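Local coordinates for protein homoprotocatechuate 2,3-dioxygenase (Brevibacterium fuscum, PDB 4Z6M) that probably cleaves the aromatic ring of homoprotocatechuate next to its two hydroxyls, using molecular oxygen and the iron(II) ion bound in its active site, at residues Asn286-Asp294 against Glu329-Ser340. The protein carries 1 engineered substitution. Sequence-based numbering, arbitrary orientation.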
loop_
_atom_site.group_PDB
_atom_site.type_symbol
_atom_site.label_atom_id
_atom_site.label_comp_id
_atom_site.label_asym_id
_atom_site.label_seq_id
_atom_site.Cartn_x
_atom_site.Cartn_y
_atom_site.Cartn_z
ATOM N N ASN A 286 -8.355 27.567 -11.653
ATOM C CA ASN A 286 -8.776 28.046 -12.967
ATOM C C ASN A 286 -9.221 26.872 -13.817
ATOM O O ASN A 286 -8.563 25.825 -13.830
ATOM C CB ASN A 286 -7.631 28.765 -13.659
ATOM C CG ASN A 286 -8.082 29.474 -14.909
ATOM O OD1 ASN A 286 -8.004 28.917 -16.007
ATOM N ND2 ASN A 286 -8.536 30.713 -14.760
ATOM N N VAL A 287 -10.301 27.048 -14.569
ATOM C CA VAL A 287 -10.836 25.968 -15.393
ATOM C C VAL A 287 -9.847 25.447 -16.434
ATOM O O VAL A 287 -9.972 24.323 -16.896
ATOM C CB VAL A 287 -12.169 26.420 -16.069
ATOM C CG1 VAL A 287 -11.912 27.414 -17.198
ATOM C CG2 VAL A 287 -13.009 25.237 -16.514
ATOM N N HIS A 288 -8.898 26.294 -16.853
ATOM C CA HIS A 288 -7.932 25.902 -17.869
ATOM C C HIS A 288 -6.695 25.229 -17.293
ATOM O O HIS A 288 -5.831 24.798 -18.054
ATOM C CB HIS A 288 -7.517 27.087 -18.727
ATOM C CG HIS A 288 -8.672 27.787 -19.360
ATOM N ND1 HIS A 288 -9.269 27.357 -20.523
ATOM C CD2 HIS A 288 -9.359 28.885 -18.958
ATOM C CE1 HIS A 288 -10.276 28.166 -20.812
ATOM N NE2 HIS A 288 -10.362 29.090 -19.879
ATOM N N ASP A 289 -6.623 25.072 -15.974
ATOM C CA ASP A 289 -5.476 24.404 -15.329
ATOM C C ASP A 289 -5.636 22.890 -15.492
ATOM O O ASP A 289 -6.566 22.294 -14.934
ATOM C CB ASP A 289 -5.478 24.804 -13.850
ATOM C CG ASP A 289 -4.308 24.232 -13.059
ATOM O OD1 ASP A 289 -3.737 23.212 -13.485
ATOM O OD2 ASP A 289 -4.010 24.809 -11.999
ATOM N N ASN A 290 -4.778 22.288 -16.303
ATOM C CA ASN A 290 -4.886 20.883 -16.621
ATOM C C ASN A 290 -4.513 19.959 -15.476
ATOM O O ASN A 290 -4.597 18.764 -15.661
ATOM C CB ASN A 290 -4.022 20.546 -17.840
ATOM C CG ASN A 290 -4.339 19.184 -18.421
ATOM O OD1 ASN A 290 -5.490 18.881 -18.759
ATOM N ND2 ASN A 290 -3.313 18.345 -18.545
ATOM N N GLN A 291 -4.164 20.487 -14.305
ATOM C CA GLN A 291 -3.999 19.662 -13.106
ATOM C C GLN A 291 -5.162 19.744 -12.116
ATOM O O GLN A 291 -5.095 19.143 -11.042
ATOM C CB GLN A 291 -2.664 19.963 -12.397
ATOM C CG GLN A 291 -1.448 19.694 -13.266
ATOM C CD GLN A 291 -0.074 19.774 -12.588
ATOM O OE1 GLN A 291 0.944 19.644 -13.257
ATOM N NE2 GLN A 291 -0.033 20.036 -11.304
ATOM N N ARG A 292 -6.240 20.444 -12.479
ATOM C CA ARG A 292 -7.288 20.707 -11.498
ATOM C C ARG A 292 -8.154 19.465 -11.247
ATOM O O ARG A 292 -8.619 19.285 -10.134
ATOM C CB ARG A 292 -8.162 21.876 -11.922
ATOM C CG ARG A 292 -9.169 21.513 -13.022
ATOM C CD ARG A 292 -9.713 22.678 -13.850
ATOM N NE ARG A 292 -10.655 22.153 -14.831
ATOM C CZ ARG A 292 -10.274 21.513 -15.924
ATOM N NH1 ARG A 292 -8.991 21.420 -16.237
ATOM N NH2 ARG A 292 -11.182 20.984 -16.728
ATOM N N ARG A 293 -8.432 18.673 -12.291
ATOM C CA ARG A 293 -9.344 17.525 -12.147
ATOM C C ARG A 293 -8.569 16.214 -12.032
ATOM O O ARG A 293 -8.877 15.369 -11.183
ATOM C CB ARG A 293 -10.339 17.492 -13.312
ATOM C CG ARG A 293 -11.437 18.534 -13.151
ATOM C CD ARG A 293 -12.660 18.246 -13.983
ATOM N NE ARG A 293 -13.724 19.226 -13.764
ATOM C CZ ARG A 293 -14.613 19.189 -12.785
ATOM N NH1 ARG A 293 -14.584 18.250 -11.857
ATOM N NH2 ARG A 293 -15.569 20.097 -12.744
ATOM N N ASP A 294 -7.552 16.074 -12.874
ATOM C CA ASP A 294 -6.522 15.047 -12.740
ATOM C C ASP A 294 -5.194 15.758 -12.548
ATOM O O ASP A 294 -4.705 16.444 -13.450
ATOM C CB ASP A 294 -6.482 14.101 -13.943
ATOM C CG ASP A 294 -5.616 12.929 -13.677
ATOM O OD1 ASP A 294 -6.095 11.982 -12.986
ATOM O OD2 ASP A 294 -4.439 12.960 -14.066
ATOM N N GLU A 329 -17.550 23.593 -19.439
ATOM C CA GLU A 329 -16.193 23.177 -19.070
ATOM C C GLU A 329 -15.555 22.294 -20.153
ATOM O O GLU A 329 -14.379 22.474 -20.491
ATOM C CB GLU A 329 -16.201 22.467 -17.721
ATOM C CG GLU A 329 -14.790 22.137 -17.227
ATOM C CD GLU A 329 -14.693 21.792 -15.756
ATOM O OE1 GLU A 329 -15.728 21.716 -15.071
ATOM O OE2 GLU A 329 -13.551 21.585 -15.280
ATOM N N LEU A 330 -16.315 21.358 -20.718
ATOM C CA LEU A 330 -15.807 20.546 -21.820
ATOM C C LEU A 330 -15.335 21.461 -22.959
ATOM O O LEU A 330 -14.205 21.357 -23.444
ATOM C CB LEU A 330 -16.901 19.612 -22.328
ATOM C CG LEU A 330 -16.521 18.678 -23.502
ATOM C CD1 LEU A 330 -17.435 17.456 -23.525
ATOM C CD2 LEU A 330 -16.540 19.356 -24.870
ATOM N N GLU A 331 -16.212 22.369 -23.393
ATOM C CA GLU A 331 -15.884 23.176 -24.564
ATOM C C GLU A 331 -14.669 24.079 -24.341
ATOM O O GLU A 331 -13.826 24.205 -25.231
ATOM C CB GLU A 331 -17.086 23.996 -25.044
ATOM C CG GLU A 331 -18.239 23.119 -25.545
ATOM C CD GLU A 331 -17.946 22.357 -26.845
ATOM O OE1 GLU A 331 -16.898 22.596 -27.496
ATOM O OE2 GLU A 331 -18.777 21.499 -27.235
ATOM N N VAL A 332 -14.562 24.680 -23.163
ATOM C CA VAL A 332 -13.485 25.647 -22.941
ATOM C C VAL A 332 -12.148 24.988 -22.645
ATOM O O VAL A 332 -11.113 25.663 -22.717
ATOM C CB VAL A 332 -13.833 26.696 -21.866
ATOM C CG1 VAL A 332 -15.142 27.393 -22.193
ATOM C CG2 VAL A 332 -13.871 26.113 -20.461
ATOM N N THR A 333 -12.140 23.673 -22.357
ATOM C CA THR A 333 -10.894 22.965 -22.040
ATOM C C THR A 333 -10.429 21.966 -23.090
ATOM O O THR A 333 -9.236 21.920 -23.394
ATOM C CB THR A 333 -10.975 22.260 -20.677
ATOM O OG1 THR A 333 -11.977 21.209 -20.693
ATOM C CG2 THR A 333 -11.260 23.247 -19.576
ATOM N N ILE A 334 -11.346 21.136 -23.604
ATOM C CA ILE A 334 -10.946 20.031 -24.492
ATOM C C ILE A 334 -11.672 19.997 -25.824
ATOM O O ILE A 334 -11.375 19.146 -26.650
ATOM C CB ILE A 334 -11.068 18.637 -23.816
ATOM C CG1 ILE A 334 -12.490 18.347 -23.346
ATOM C CG2 ILE A 334 -10.131 18.535 -22.627
ATOM C CD1 ILE A 334 -12.662 16.935 -22.781
ATOM N N GLY A 335 -12.610 20.913 -26.036
ATOM C CA GLY A 335 -13.307 21.003 -27.307
ATOM C C GLY A 335 -12.451 21.682 -28.355
ATOM O O GLY A 335 -11.297 22.047 -28.104
ATOM N N ALA A 336 -13.017 21.851 -29.552
ATOM C CA ALA A 336 -12.248 22.327 -30.688
ATOM C C ALA A 336 -11.692 23.747 -30.513
ATOM O O ALA A 336 -10.694 24.092 -31.129
ATOM C CB ALA A 336 -13.101 22.266 -31.935
ATOM N N ASP A 337 -12.349 24.558 -29.690
ATOM C CA ASP A 337 -11.876 25.895 -29.390
ATOM C C ASP A 337 -11.404 26.036 -27.937
ATOM O O ASP A 337 -11.330 27.152 -27.409
ATOM C CB ASP A 337 -12.969 26.927 -29.698
ATOM C CG ASP A 337 -13.319 26.985 -31.184
ATOM O OD1 ASP A 337 -12.411 26.809 -32.032
ATOM O OD2 ASP A 337 -14.505 27.209 -31.501
ATOM N N GLY A 338 -11.085 24.909 -27.305
ATOM C CA GLY A 338 -10.675 24.906 -25.909
ATOM C C GLY A 338 -9.185 25.125 -25.707
ATOM O O GLY A 338 -8.397 25.168 -26.654
ATOM N N PHE A 339 -8.813 25.257 -24.441
ATOM C CA PHE A 339 -7.435 25.478 -24.050
ATOM C C PHE A 339 -7.225 24.935 -22.654
ATOM O O PHE A 339 -8.066 25.116 -21.774
ATOM C CB PHE A 339 -7.116 26.973 -24.063
ATOM C CG PHE A 339 -5.732 27.296 -23.612
ATOM C CD1 PHE A 339 -4.649 27.124 -24.462
ATOM C CD2 PHE A 339 -5.513 27.784 -22.335
ATOM C CE1 PHE A 339 -3.367 27.427 -24.019
ATOM C CE2 PHE A 339 -4.234 28.081 -21.894
ATOM C CZ PHE A 339 -3.169 27.899 -22.742
ATOM N N SER A 340 -6.079 24.302 -22.431
ATOM C CA SER A 340 -5.589 24.077 -21.076
ATOM C C SER A 340 -4.085 24.228 -20.983
ATOM O O SER A 340 -3.373 24.140 -21.988
ATOM C CB SER A 340 -6.029 22.704 -20.538
ATOM O OG SER A 340 -5.291 21.636 -21.105
HETATM O O HOH W 1 -11.098 19.148 -19.060
#
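R292 and R293, neighbours in a loop, both close on the carboxylate of E329 in the first turn of the short helix 329-333, but each holds it differently. R292 spends two nitrogens on one oxygen: NH2 reaches E329 OE2 at 2.8 Å along the anti lone pair, while NE adds a more bent bond of 3.0 Å to the same E329 OE2. R293 spreads its grip, with NE 2.8 Å from E329 OE2, coming from above the carboxylate plane, and NH2 2.8 Å from E329 OE1 on the syn side. OE2 therefore takes three N-H groups. E329 gets there on an extended chain with CG anti to the backbone N (chi1 -174°), its CG brushing V287 CG2 at 3.6 Å.

The R292 guanidinium is pinned around its rim: NH1 donates to D289 O in the same loop, and NH2 also gives a hydrogen to a water that in turn donates to T333 OG1. R293 CG lies over one face and the V287 carbonyl carbon over the other, both off-centre.

Farther along, H288 ND1 donates to F339 O at 2.8 Å, nearly straight (165°) and in the ring plane, though above the plane of that carbonyl. V287 CG1 sits over the rim of one imidazole face and also meets V332 CG2 at 4.0 Å. The H288 carbonyl oxygen also makes a bent CA-H...O contact with S340.

Strands 176-182 and 188-194 and Y305 of helix 302-306 wall in the ion cluster, and the R293 side chain is about 8 Å from the bound iron(II) ion. Two arginines on one buried carboxylate would be expected to favour its ionised form, and their salt bridges tie the helix to the loop that follows edge strand 283-286.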